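Long-range contacts in tRNA (guanine-N(1)-)-methyltransferase (Corynebacterium diphtheriae, PDB 7KFF), which transfers a methyl group from S-adenosyl-L-methionine to N1 of a guanine in tRNA, probably the guanine at position 37, as a knotted SPOUT-family enzyme: residues D20-F25 against H51-W56; H61-D66 against V76-V81; K135-V140 against E160-A165; R267-K272 against Q292-G297. All coordinates share one frame; numbering follows the deposited sequence.

Contact 1 (D20-F25 against H51-W56); sequences DVITIF and HDLRLW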
loop_
_atom_site.group_PDB
_atom_site.type_symbol
_atom_site.label_atom_id
_atom_site.label_comp_id
_atom_site.label_asym_id
_atom_site.label_seq_id
_atom_site.Cartn_x
_atom_site.Cartn_y
_atom_site.Cartn_z
ATOM N N ASP A 20 -14.987 -6.691 8.554
ATOM C CA ASP A 20 -14.498 -7.594 9.590
ATOM C C ASP A 20 -13.080 -7.999 9.214
ATOM O O ASP A 20 -12.817 -8.365 8.065
ATOM C CB ASP A 20 -15.381 -8.826 9.726
ATOM C CG ASP A 20 -16.646 -8.549 10.490
ATOM O OD1 ASP A 20 -16.573 -8.435 11.738
ATOM O OD2 ASP A 20 -17.703 -8.376 9.843
ATOM N N VAL A 21 -12.166 -7.931 10.169
ATOM C CA VAL A 21 -10.757 -8.224 9.933
ATOM C C VAL A 21 -10.334 -9.327 10.888
ATOM O O VAL A 21 -10.544 -9.207 12.099
ATOM C CB VAL A 21 -9.882 -6.979 10.158
ATOM C CG1 VAL A 21 -8.432 -7.276 9.786
ATOM C CG2 VAL A 21 -10.404 -5.797 9.399
ATOM N N ILE A 22 -9.720 -10.383 10.359
ATOM C CA ILE A 22 -9.226 -11.499 11.162
ATOM C C ILE A 22 -7.703 -11.464 11.124
ATOM O O ILE A 22 -7.104 -11.451 10.040
ATOM C CB ILE A 22 -9.759 -12.850 10.661
ATOM C CG1 ILE A 22 -11.285 -12.837 10.570
ATOM C CG2 ILE A 22 -9.284 -13.970 11.579
ATOM C CD1 ILE A 22 -11.866 -13.966 9.744
ATOM N N THR A 23 -7.083 -11.432 12.303
ATOM C CA THR A 23 -5.670 -11.107 12.423
ATOM C C THR A 23 -5.116 -11.621 13.746
ATOM O O THR A 23 -5.828 -11.701 14.745
ATOM C CB THR A 23 -5.501 -9.572 12.345
ATOM O OG1 THR A 23 -4.164 -9.208 12.716
ATOM C CG2 THR A 23 -6.471 -8.856 13.311
ATOM N N ILE A 24 -3.810 -11.902 13.768
ATOM C CA ILE A 24 -3.148 -12.145 15.053
ATOM C C ILE A 24 -2.652 -10.861 15.731
ATOM O O ILE A 24 -2.129 -10.928 16.853
ATOM C CB ILE A 24 -2.009 -13.186 14.963
ATOM C CG1 ILE A 24 -0.911 -12.725 14.017
ATOM C CG2 ILE A 24 -2.576 -14.562 14.609
ATOM C CD1 ILE A 24 0.368 -13.522 14.138
ATOM N N PHE A 25 -2.824 -9.699 15.102
ATOM C CA PHE A 25 -2.458 -8.402 15.681
ATOM C C PHE A 25 -3.636 -7.443 15.571
ATOM O O PHE A 25 -3.592 -6.456 14.812
ATOM C CB PHE A 25 -1.237 -7.795 14.984
ATOM C CG PHE A 25 0.018 -8.594 15.171
ATOM C CD1 PHE A 25 0.642 -8.628 16.400
ATOM C CD2 PHE A 25 0.566 -9.314 14.122
ATOM C CE1 PHE A 25 1.793 -9.370 16.582
ATOM C CE2 PHE A 25 1.737 -10.046 14.287
ATOM C CZ PHE A 25 2.340 -10.080 15.544
ATOM N N HIS A 51 -11.013 -9.174 14.814
ATOM C CA HIS A 51 -11.074 -10.449 15.519
ATOM C C HIS A 51 -9.698 -11.085 15.619
ATOM O O HIS A 51 -9.005 -11.243 14.613
ATOM C CB HIS A 51 -12.002 -11.422 14.785
ATOM C CG HIS A 51 -13.316 -10.828 14.419
ATOM N ND1 HIS A 51 -14.365 -10.760 15.301
ATOM C CD2 HIS A 51 -13.734 -10.228 13.282
ATOM C CE1 HIS A 51 -15.388 -10.165 14.717
ATOM N NE2 HIS A 51 -15.030 -9.830 13.490
ATOM N N ASP A 52 -9.338 -11.496 16.837
ATOM C CA ASP A 52 -8.081 -12.198 17.072
ATOM C C ASP A 52 -8.205 -13.623 16.564
ATOM O O ASP A 52 -8.978 -14.410 17.111
ATOM C CB ASP A 52 -7.798 -12.185 18.576
ATOM C CG ASP A 52 -6.409 -12.687 18.942
ATOM O OD1 ASP A 52 -5.759 -13.338 18.112
ATOM O OD2 ASP A 52 -5.988 -12.418 20.095
ATOM N N LEU A 53 -7.418 -13.960 15.549
ATOM C CA LEU A 53 -7.430 -15.314 14.996
ATOM C C LEU A 53 -7.207 -16.376 16.061
ATOM O O LEU A 53 -7.711 -17.501 15.935
ATOM C CB LEU A 53 -6.343 -15.407 13.922
ATOM C CG LEU A 53 -6.189 -16.754 13.199
ATOM C CD1 LEU A 53 -7.409 -17.074 12.357
ATOM C CD2 LEU A 53 -4.899 -16.764 12.393
ATOM N N ARG A 54 -6.448 -16.051 17.110
ATOM C CA ARG A 54 -6.164 -17.042 18.146
ATOM C C ARG A 54 -7.403 -17.483 18.907
ATOM O O ARG A 54 -7.366 -18.533 19.563
ATOM C CB ARG A 54 -5.121 -16.498 19.116
ATOM C CG ARG A 54 -3.777 -16.336 18.457
ATOM C CD ARG A 54 -2.651 -16.073 19.457
ATOM N NE ARG A 54 -1.548 -15.463 18.728
ATOM C CZ ARG A 54 -0.604 -16.117 18.064
ATOM N NH1 ARG A 54 -0.583 -17.441 18.039
ATOM N NH2 ARG A 54 0.312 -15.436 17.403
ATOM N N LEU A 55 -8.498 -16.730 18.829
ATOM C CA LEU A 55 -9.730 -17.192 19.449
ATOM C C LEU A 55 -10.125 -18.554 18.915
ATOM O O LEU A 55 -10.804 -19.311 19.604
ATOM C CB LEU A 55 -10.861 -16.210 19.157
ATOM C CG LEU A 55 -10.803 -14.867 19.874
ATOM C CD1 LEU A 55 -11.913 -13.952 19.356
ATOM C CD2 LEU A 55 -10.921 -15.063 21.372
ATOM N N TRP A 56 -9.710 -18.877 17.690
ATOM C CA TRP A 56 -10.069 -20.125 17.040
ATOM C C TRP A 56 -8.969 -21.186 17.125
ATOM O O TRP A 56 -9.094 -22.250 16.512
ATOM C CB TRP A 56 -10.461 -19.855 15.585
ATOM C CG TRP A 56 -11.776 -19.145 15.458
ATOM C CD1 TRP A 56 -13.009 -19.728 15.399
ATOM C CD2 TRP A 56 -12.004 -17.726 15.396
ATOM N NE1 TRP A 56 -13.985 -18.771 15.309
ATOM C CE2 TRP A 56 -13.394 -17.532 15.292
ATOM C CE3 TRP A 56 -11.170 -16.611 15.400
ATOM C CZ2 TRP A 56 -13.963 -16.267 15.182
ATOM C CZ3 TRP A 56 -11.729 -15.364 15.297
ATOM C CH2 TRP A 56 -13.114 -15.193 15.182
HETATM O O HOH W 1 -3.012 -12.935 18.587
HETATM O O HOH W 2 0.191 -12.466 17.784
#

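Contact 2 (H61-D66 against V76-V81); sequences HKSVDD and VMKPTV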
loop_
_atom_site.group_PDB
_atom_site.type_symbol
_atom_site.label_atom_id
_atom_site.label_comp_id
_atom_site.label_asym_id
_atom_site.label_seq_id
_atom_site.Cartn_x
_atom_site.Cartn_y
_atom_site.Cartn_z
ATOM N N HIS A 61 -1.524 -23.841 23.503
ATOM C CA HIS A 61 -0.517 -22.915 23.011
ATOM C C HIS A 61 -1.081 -21.855 22.072
ATOM O O HIS A 61 -0.349 -20.931 21.707
ATOM C CB HIS A 61 0.574 -23.703 22.279
ATOM C CG HIS A 61 1.408 -24.559 23.178
ATOM N ND1 HIS A 61 1.702 -24.204 24.476
ATOM C CD2 HIS A 61 2.016 -25.752 22.968
ATOM C CE1 HIS A 61 2.454 -25.139 25.028
ATOM N NE2 HIS A 61 2.659 -26.089 24.134
ATOM N N LYS A 62 -2.352 -21.955 21.688
ATOM C CA LYS A 62 -2.983 -21.012 20.758
ATOM C C LYS A 62 -2.177 -20.883 19.465
ATOM O O LYS A 62 -1.930 -19.784 18.956
ATOM C CB LYS A 62 -3.212 -19.648 21.408
ATOM C CG LYS A 62 -3.839 -19.714 22.799
ATOM C CD LYS A 62 -5.217 -20.361 22.785
ATOM C CE LYS A 62 -6.327 -19.348 22.515
ATOM N NZ LYS A 62 -7.658 -20.002 22.324
ATOM N N SER A 63 -1.785 -22.031 18.920
ATOM C CA SER A 63 -0.953 -22.067 17.727
ATOM C C SER A 63 -1.782 -21.776 16.485
ATOM O O SER A 63 -2.869 -22.329 16.302
ATOM C CB SER A 63 -0.308 -23.441 17.586
ATOM O OG SER A 63 0.537 -23.481 16.456
ATOM N N VAL A 64 -1.259 -20.913 15.619
ATOM C CA VAL A 64 -1.929 -20.573 14.370
ATOM C C VAL A 64 -1.103 -20.931 13.139
ATOM O O VAL A 64 -1.548 -20.671 12.012
ATOM C CB VAL A 64 -2.350 -19.093 14.320
ATOM C CG1 VAL A 64 -3.251 -18.749 15.478
ATOM C CG2 VAL A 64 -1.124 -18.201 14.269
ATOM N N ASP A 65 0.093 -21.491 13.317
ATOM C CA ASP A 65 1.002 -21.716 12.202
ATOM C C ASP A 65 1.800 -22.989 12.431
ATOM O O ASP A 65 1.908 -23.484 13.555
ATOM C CB ASP A 65 1.956 -20.533 11.985
ATOM C CG ASP A 65 2.773 -20.205 13.214
ATOM O OD1 ASP A 65 2.239 -19.531 14.118
ATOM O OD2 ASP A 65 3.937 -20.623 13.281
ATOM N N ASP A 66 2.355 -23.519 11.344
ATOM C CA ASP A 66 3.060 -24.797 11.365
ATOM C C ASP A 66 4.003 -24.848 10.167
ATOM O O ASP A 66 3.912 -24.037 9.242
ATOM C CB ASP A 66 2.024 -25.937 11.377
ATOM C CG ASP A 66 2.569 -27.274 11.847
ATOM O OD1 ASP A 66 3.750 -27.382 12.247
ATOM O OD2 ASP A 66 1.757 -28.222 11.827
ATOM N N VAL A 76 3.527 -21.565 7.916
ATOM C CA VAL A 76 2.303 -21.371 7.151
ATOM C C VAL A 76 1.140 -21.397 8.123
ATOM O O VAL A 76 1.106 -22.227 9.031
ATOM C CB VAL A 76 2.151 -22.499 6.107
ATOM C CG1 VAL A 76 0.847 -22.398 5.365
ATOM C CG2 VAL A 76 3.330 -22.486 5.147
HETATM N N MSE A 77 0.189 -20.496 7.941
HETATM C CA MSE A 77 -0.946 -20.489 8.848
HETATM C C MSE A 77 -1.932 -21.625 8.607
HETATM O O MSE A 77 -2.177 -22.020 7.460
HETATM C CB MSE A 77 -1.688 -19.174 8.808
HETATM C CG MSE A 77 -0.829 -17.953 9.127
HETATM SE SE MSE A 77 -1.658 -16.237 9.166
HETATM C CE MSE A 77 -1.449 -15.700 11.001
ATOM N N LYS A 78 -2.505 -22.113 9.720
ATOM C CA LYS A 78 -3.152 -23.418 9.760
ATOM C C LYS A 78 -4.586 -23.371 9.251
ATOM O O LYS A 78 -5.373 -22.532 9.710
ATOM C CB LYS A 78 -3.213 -23.894 11.220
ATOM C CG LYS A 78 -1.898 -24.303 11.840
ATOM C CD LYS A 78 -2.111 -24.724 13.307
ATOM C CE LYS A 78 -1.041 -25.651 13.822
ATOM N NZ LYS A 78 -1.207 -25.951 15.282
ATOM N N PRO A 79 -4.979 -24.294 8.368
ATOM C CA PRO A 79 -6.394 -24.364 7.963
ATOM C C PRO A 79 -7.341 -24.681 9.094
ATOM O O PRO A 79 -8.482 -24.204 9.076
ATOM C CB PRO A 79 -6.430 -25.470 6.894
ATOM C CG PRO A 79 -5.078 -25.784 6.571
ATOM C CD PRO A 79 -4.139 -25.238 7.619
ATOM N N THR A 80 -6.923 -25.488 10.071
ATOM C CA THR A 80 -7.830 -25.876 11.149
ATOM C C THR A 80 -8.165 -24.718 12.089
ATOM O O THR A 80 -9.098 -24.836 12.895
ATOM C CB THR A 80 -7.261 -27.049 11.947
ATOM O OG1 THR A 80 -5.967 -26.672 12.442
ATOM C CG2 THR A 80 -7.152 -28.322 11.075
ATOM N N VAL A 81 -7.441 -23.609 11.989
ATOM C CA VAL A 81 -7.772 -22.362 12.684
ATOM C C VAL A 81 -8.508 -21.398 11.763
ATOM O O VAL A 81 -9.566 -20.875 12.119
ATOM C CB VAL A 81 -6.489 -21.740 13.274
ATOM C CG1 VAL A 81 -6.814 -20.433 13.996
ATOM C CG2 VAL A 81 -5.805 -22.730 14.217
#

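Contact 3 (K135-V140 against E160-A165); sequences KPLLLV and EHIVFA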
loop_
_atom_site.group_PDB
_atom_site.type_symbol
_atom_site.label_atom_id
_atom_site.label_comp_id
_atom_site.label_asym_id
_atom_site.label_seq_id
_atom_site.Cartn_x
_atom_site.Cartn_y
_atom_site.Cartn_z
ATOM N N LYS A 135 -23.184 -13.820 -1.434
ATOM C CA LYS A 135 -22.102 -14.138 -0.527
ATOM C C LYS A 135 -21.339 -12.867 -0.169
ATOM O O LYS A 135 -21.208 -11.968 -0.994
ATOM C CB LYS A 135 -21.136 -15.109 -1.194
ATOM C CG LYS A 135 -21.717 -16.481 -1.489
ATOM C CD LYS A 135 -20.704 -17.376 -2.181
ATOM C CE LYS A 135 -21.274 -18.766 -2.411
ATOM N NZ LYS A 135 -20.356 -19.614 -3.218
ATOM N N PRO A 136 -20.801 -12.783 1.039
ATOM C CA PRO A 136 -19.914 -11.664 1.372
ATOM C C PRO A 136 -18.618 -11.763 0.591
ATOM O O PRO A 136 -18.257 -12.816 0.068
ATOM C CB PRO A 136 -19.663 -11.832 2.874
ATOM C CG PRO A 136 -19.998 -13.252 3.156
ATOM C CD PRO A 136 -20.992 -13.710 2.169
ATOM N N LEU A 137 -17.905 -10.650 0.532
ATOM C CA LEU A 137 -16.617 -10.583 -0.141
ATOM C C LEU A 137 -15.511 -10.865 0.868
ATOM O O LEU A 137 -15.479 -10.247 1.937
ATOM C CB LEU A 137 -16.403 -9.189 -0.735
ATOM C CG LEU A 137 -15.091 -8.935 -1.477
ATOM C CD1 LEU A 137 -14.982 -9.806 -2.717
ATOM C CD2 LEU A 137 -14.973 -7.468 -1.857
ATOM N N LEU A 138 -14.614 -11.798 0.533
ATOM C CA LEU A 138 -13.411 -12.081 1.302
ATOM C C LEU A 138 -12.200 -11.580 0.534
ATOM O O LEU A 138 -11.935 -12.041 -0.586
ATOM C CB LEU A 138 -13.270 -13.574 1.577
ATOM C CG LEU A 138 -11.995 -13.999 2.293
ATOM C CD1 LEU A 138 -11.943 -13.413 3.698
ATOM C CD2 LEU A 138 -11.843 -15.505 2.346
ATOM N N LEU A 139 -11.488 -10.628 1.133
ATOM C CA LEU A 139 -10.239 -10.119 0.578
ATOM C C LEU A 139 -9.062 -10.736 1.328
ATOM O O LEU A 139 -9.019 -10.714 2.561
ATOM C CB LEU A 139 -10.175 -8.600 0.639
ATOM C CG LEU A 139 -11.244 -7.921 -0.208
ATOM C CD1 LEU A 139 -11.095 -6.422 -0.121
ATOM C CD2 LEU A 139 -11.222 -8.365 -1.658
ATOM N N VAL A 140 -8.137 -11.308 0.570
ATOM C CA VAL A 140 -6.965 -11.986 1.100
ATOM C C VAL A 140 -5.737 -11.275 0.561
ATOM O O VAL A 140 -5.323 -11.507 -0.582
ATOM C CB VAL A 140 -6.943 -13.477 0.706
ATOM C CG1 VAL A 140 -5.738 -14.146 1.353
ATOM C CG2 VAL A 140 -8.252 -14.182 1.076
ATOM N N GLU A 160 -21.760 -4.593 0.957
ATOM C CA GLU A 160 -22.322 -4.472 2.292
ATOM C C GLU A 160 -21.417 -5.062 3.365
ATOM O O GLU A 160 -21.472 -4.621 4.518
ATOM C CB GLU A 160 -23.655 -5.202 2.362
ATOM C CG GLU A 160 -24.694 -4.698 1.405
ATOM C CD GLU A 160 -25.994 -5.467 1.533
ATOM O OE1 GLU A 160 -26.877 -5.276 0.676
ATOM O OE2 GLU A 160 -26.134 -6.262 2.488
ATOM N N HIS A 161 -20.626 -6.078 3.024
ATOM C CA HIS A 161 -19.830 -6.819 3.997
ATOM C C HIS A 161 -18.550 -7.286 3.328
ATOM O O HIS A 161 -18.602 -8.098 2.388
ATOM C CB HIS A 161 -20.606 -8.035 4.512
ATOM C CG HIS A 161 -19.980 -8.686 5.697
ATOM N ND1 HIS A 161 -20.315 -9.952 6.119
ATOM C CD2 HIS A 161 -19.038 -8.238 6.560
ATOM C CE1 HIS A 161 -19.620 -10.247 7.202
ATOM N NE2 HIS A 161 -18.828 -9.231 7.483
ATOM N N ILE A 162 -17.425 -6.784 3.830
ATOM C CA ILE A 162 -16.099 -7.212 3.414
ATOM C C ILE A 162 -15.390 -7.815 4.618
ATOM O O ILE A 162 -15.310 -7.185 5.678
ATOM C CB ILE A 162 -15.272 -6.071 2.794
ATOM C CG1 ILE A 162 -16.031 -5.373 1.668
ATOM C CG2 ILE A 162 -13.951 -6.647 2.291
ATOM C CD1 ILE A 162 -15.281 -4.201 1.039
ATOM N N VAL A 163 -14.881 -9.030 4.449
ATOM C CA VAL A 163 -14.051 -9.718 5.430
ATOM C C VAL A 163 -12.635 -9.750 4.881
ATOM O O VAL A 163 -12.432 -9.981 3.680
ATOM C CB VAL A 163 -14.605 -11.131 5.706
ATOM C CG1 VAL A 163 -13.726 -11.863 6.696
ATOM C CG2 VAL A 163 -16.051 -11.038 6.217
ATOM N N PHE A 164 -11.667 -9.514 5.751
ATOM C CA PHE A 164 -10.249 -9.573 5.420
ATOM C C PHE A 164 -9.557 -10.670 6.216
ATOM O O PHE A 164 -9.684 -10.713 7.439
ATOM C CB PHE A 164 -9.550 -8.254 5.745
ATOM C CG PHE A 164 -10.031 -7.075 4.959
ATOM C CD1 PHE A 164 -11.110 -6.343 5.405
ATOM C CD2 PHE A 164 -9.346 -6.638 3.841
ATOM C CE1 PHE A 164 -11.524 -5.204 4.726
ATOM C CE2 PHE A 164 -9.748 -5.503 3.163
ATOM C CZ PHE A 164 -10.841 -4.782 3.612
ATOM N N ALA A 165 -8.805 -11.528 5.532
ATOM C CA ALA A 165 -7.994 -12.570 6.160
ATOM C C ALA A 165 -6.535 -12.140 6.082
ATOM O O ALA A 165 -5.951 -12.140 5.000
ATOM C CB ALA A 165 -8.198 -13.913 5.465
#

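Contact 4 (R267-K272 against Q292-G297); sequences REQSLK and QAYVEG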
loop_
_atom_site.group_PDB
_atom_site.type_symbol
_atom_site.label_atom_id
_atom_site.label_comp_id
_atom_site.label_asym_id
_atom_site.label_seq_id
_atom_site.Cartn_x
_atom_site.Cartn_y
_atom_site.Cartn_z
ATOM N N ARG A 267 -4.012 20.848 -17.095
ATOM C CA ARG A 267 -3.849 19.712 -17.998
ATOM C C ARG A 267 -2.384 19.520 -18.378
ATOM O O ARG A 267 -1.862 18.398 -18.338
ATOM C CB ARG A 267 -4.706 19.914 -19.240
ATOM C CG ARG A 267 -4.532 18.861 -20.299
ATOM C CD ARG A 267 -5.426 17.700 -20.046
ATOM N NE ARG A 267 -5.298 16.681 -21.082
ATOM C CZ ARG A 267 -5.788 15.457 -20.960
ATOM N NH1 ARG A 267 -6.441 15.117 -19.856
ATOM N NH2 ARG A 267 -5.614 14.578 -21.930
ATOM N N GLU A 268 -1.702 20.607 -18.743
ATOM C CA GLU A 268 -0.279 20.508 -19.058
ATOM C C GLU A 268 0.505 19.905 -17.901
ATOM O O GLU A 268 1.349 19.024 -18.093
ATOM C CB GLU A 268 0.274 21.881 -19.422
ATOM C CG GLU A 268 -0.262 22.419 -20.744
ATOM C CD GLU A 268 0.170 23.863 -21.014
ATOM O OE1 GLU A 268 0.737 24.516 -20.104
ATOM O OE2 GLU A 268 -0.067 24.346 -22.128
ATOM N N GLN A 269 0.245 20.375 -16.689
ATOM C CA GLN A 269 1.018 19.897 -15.552
ATOM C C GLN A 269 0.745 18.430 -15.268
ATOM O O GLN A 269 1.634 17.718 -14.798
ATOM C CB GLN A 269 0.701 20.751 -14.329
ATOM C CG GLN A 269 1.228 22.164 -14.431
ATOM C CD GLN A 269 2.739 22.197 -14.495
ATOM O OE1 GLN A 269 3.414 21.624 -13.633
ATOM N NE2 GLN A 269 3.279 22.858 -15.499
ATOM N N SER A 270 -0.476 17.973 -15.540
ATOM C CA SER A 270 -0.789 16.554 -15.427
ATOM C C SER A 270 -0.067 15.743 -16.499
ATOM O O SER A 270 0.524 14.692 -16.201
ATOM C CB SER A 270 -2.305 16.393 -15.488
ATOM O OG SER A 270 -2.692 15.053 -15.559
ATOM N N LEU A 271 -0.043 16.240 -17.735
ATOM C CA LEU A 271 0.738 15.574 -18.773
ATOM C C LEU A 271 2.216 15.548 -18.408
ATOM O O LEU A 271 2.896 14.534 -18.612
ATOM C CB LEU A 271 0.578 16.300 -20.104
ATOM C CG LEU A 271 -0.799 16.199 -20.750
ATOM C CD1 LEU A 271 -0.962 17.219 -21.859
ATOM C CD2 LEU A 271 -1.016 14.775 -21.286
ATOM N N LYS A 272 2.731 16.658 -17.867
ATOM C CA LYS A 272 4.151 16.752 -17.542
ATOM C C LYS A 272 4.514 15.782 -16.421
ATOM O O LYS A 272 5.511 15.057 -16.516
ATOM C CB LYS A 272 4.481 18.189 -17.133
ATOM C CG LYS A 272 5.912 18.432 -16.710
ATOM C CD LYS A 272 6.125 19.939 -16.495
ATOM C CE LYS A 272 7.540 20.280 -16.060
ATOM N NZ LYS A 272 7.662 20.278 -14.586
ATOM N N GLN A 292 -0.368 16.139 -27.464
ATOM C CA GLN A 292 0.787 15.485 -28.069
ATOM C C GLN A 292 1.893 16.490 -28.349
ATOM O O GLN A 292 3.072 16.218 -28.078
ATOM C CB GLN A 292 0.352 14.765 -29.345
ATOM C CG GLN A 292 1.462 13.990 -30.039
ATOM C CD GLN A 292 1.956 12.820 -29.222
ATOM O OE1 GLN A 292 1.196 12.160 -28.532
ATOM N NE2 GLN A 292 3.248 12.564 -29.298
ATOM N N ALA A 293 1.535 17.670 -28.848
ATOM C CA ALA A 293 2.541 18.696 -29.090
ATOM C C ALA A 293 3.197 19.148 -27.794
ATOM O O ALA A 293 4.408 19.394 -27.755
ATOM C CB ALA A 293 1.915 19.881 -29.817
ATOM N N TYR A 294 2.420 19.249 -26.711
ATOM C CA TYR A 294 2.995 19.641 -25.433
ATOM C C TYR A 294 4.008 18.602 -24.965
ATOM O O TYR A 294 5.117 18.938 -24.529
ATOM C CB TYR A 294 1.887 19.812 -24.395
ATOM C CG TYR A 294 2.443 20.171 -23.046
ATOM C CD1 TYR A 294 2.880 21.461 -22.778
ATOM C CD2 TYR A 294 2.557 19.215 -22.048
ATOM C CE1 TYR A 294 3.406 21.792 -21.548
ATOM C CE2 TYR A 294 3.083 19.533 -20.823
ATOM C CZ TYR A 294 3.501 20.820 -20.573
ATOM O OH TYR A 294 4.023 21.136 -19.340
ATOM N N VAL A 295 3.637 17.324 -25.044
ATOM C CA VAL A 295 4.538 16.266 -24.595
ATOM C C VAL A 295 5.790 16.205 -25.466
ATOM O O VAL A 295 6.901 15.989 -24.963
ATOM C CB VAL A 295 3.792 14.923 -24.532
ATOM C CG1 VAL A 295 4.761 13.794 -24.269
ATOM C CG2 VAL A 295 2.734 14.984 -23.444
ATOM N N GLU A 296 5.642 16.406 -26.777
ATOM C CA GLU A 296 6.818 16.447 -27.641
ATOM C C GLU A 296 7.753 17.585 -27.257
ATOM O O GLU A 296 8.975 17.461 -27.406
ATOM C CB GLU A 296 6.386 16.576 -29.106
ATOM C CG GLU A 296 5.882 15.271 -29.710
ATOM C CD GLU A 296 5.166 15.461 -31.040
ATOM O OE1 GLU A 296 5.052 16.617 -31.511
ATOM O OE2 GLU A 296 4.709 14.447 -31.610
ATOM N N GLY A 297 7.207 18.696 -26.760
ATOM C CA GLY A 297 8.052 19.773 -26.274
ATOM C C GLY A 297 8.849 19.384 -25.048
ATOM O O GLY A 297 9.965 19.873 -24.849
#

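Contact 1 (D20-F25 against H51-W56)
D20 OD1 takes an almost straight hydrogen bond from H51 NE2 (2.7 Å, 175°). It lies in the imidazole plane, but the carboxylate is turned 26° from the ring, and NE2 comes to the anti side, tilted out of the carboxylate plane. R18 forms a salt bridge with OD1 and H161 donates to OD2. The strands run parallel: H51 N gives to V21 O, and T23 N to H51 O at 3.0 Å. L53 N reaches T23 O from above the carbonyl plane. L53 CG lies anti to its backbone N (chi1 -180°), which brings CD1 to I22 CG2 (3.7 Å) and CD2 to I24 CG2; that methyl also sits over one face of the R54 guanidinium. A water joins I24 O to D52 OD1 and R54 NE, linking loop, strand end and 3-10 turn; R54 NH1 goes to K62 O. W82 of helix 79-90 packs on I22 and L53. Strand 17-23 lies between strands 46-52 and 161-165, joined to the former through helix 35-42 in a beta-alpha-beta unit.

Contact 2 (H61-D66 against V76-V81)
V64 O and K78 N join the two chains by a 2.9 Å hydrogen bond just where strand 76-77 gives way to helix 79-90, with K78 at its N-cap position. The close-packed part lies around V64. Its CG2 meets the selenomethionine methyl, M77 CE, at 4.1 Å, the two side chains running side by side in the same direction, and V81 CG2 comes from the first turn of the helix to S63 O at 3.6 Å. D66 and V76 exchange both backbone bonds, D66 N to V76 O at 2.9 Å and V76 N to D66 O at 2.8 Å. The outer side is looser. There K78 stretches out beyond CG, laying its methylenes along the S63-D65 backbone, and its NZ makes a weak 3.2 Å bond to S63 OG. D66 OD2 stays 5.1 Å from K78 NZ and has a long, weak ion pair with K241 of the second subunit. D65 and M77 form the non-hydrogen-bonded pair, D66 and V76 the hydrogen-bonded one: a short antiparallel beta hairpin, with the side chain of M77 about 7 Å from the bound S-adenosyl-L-homocysteine.

Contact 3 (K135-V140 against E160-A165)
L139 has the largest share of the buried surface, and its CD1 sits between two residues of the neighbouring strand, 3.7 Å from I162 CG2 and 3.7 Å from F164 CE2. With CG turned anti to the carbonyl carbon (chi1 -64°), the leucine runs alongside the F164 side chain, which has the same first torsion, and both point the same way; against I162 it lies at a slant. L137, next in buried area, extends this apolar face, its CD2 4.2 Å from I162 CG1. Helix 200-211 covers the face, I206 touching both L139 and F164. On the reverse face L138 CD1 leans across to V163 CG1 at 3.8 Å and also approaches A165 CB, with W82, L86 and V89 of helix 79-90 packed over this group.

The backbones hold the register. L137 O accepts from V163 N at 2.9 Å, V163 O from L139 N at 2.8 Å, and bonds from L137 N to H161 O and from A165 N to L139 O finish the set. The strands diverge by 28°. H161 rests beside P136 CB, while its NE2 donates to D20 OD2 on the next strand.

Two adjacent parallel strands with helices on both faces make the centre of an alpha/beta sheet, as in the SPOUT methyltransferases; the side chain of V140 is about 6 Å from the bound S-adenosyl-L-homocysteine.

Contact 4 (R267-K272 against Q292-G297)
Y294 reaches across to helix 267-272 and lays one ring face against E268. The touching atom is E268 CB, 3.9 Å from the Y294 ring centroid and over the face, a CH-pi contact displaced toward the hydroxyl end. The long directions of the two side chains are roughly perpendicular, yet the E268 carboxylate is nearly parallel to the ring, 5° between the planes. The first torsion of Y294 (chi1 178°) sets CG opposite the backbone N and carries the ring over to the other helix.

At the rim, Y294 CE2 lies 3.3 Å from E268 O, a carbonyl that already accepts from K272 N within its own helix. L271 comes in at a slant, CB 4.0 Å from Y294 CD2, and the same CB meets V295 CG2 at 4.2 Å. K272 passes the phenol end, its CB 3.7 Å from Y294 OH, before its NZ continues to a salt bridge with E276.

The helical segments cross at -52° with their axes 10.1 Å apart. L282 of helix 279-283 packs on both L271 and V295, bringing a third helix to the joint. Between the two segments the joint is one of shape and dispersion, the tyrosine face on an aliphatic stem and leucine against valine; R267 and E268 pair outside it, the first in a salt bridge with D291, the second in a long, weak ion pair with R264.

Along the chain the four contacts follow in series, none nested in or crossing another. Contact 1 closes the loop through helix 35-42 and ties edge strand 46-52 to strand 17-23. Contact 2 closes a short hairpin soon afterwards and touches contact 1, where L53 CD2 meets M77 CE. Contact 3 closes the excursion through strand 146-147 and helix 150-156; it shares a sheet with contact 1, since strands 17-23 and 161-165 are neighbours, joined by a probable hydrogen bond from F164 N to D20 O. Contact 4 stands apart on the other side of the chain's centre, its own centre about 41 Å from that of contact 3, and joins helices 259-277 and 289-299.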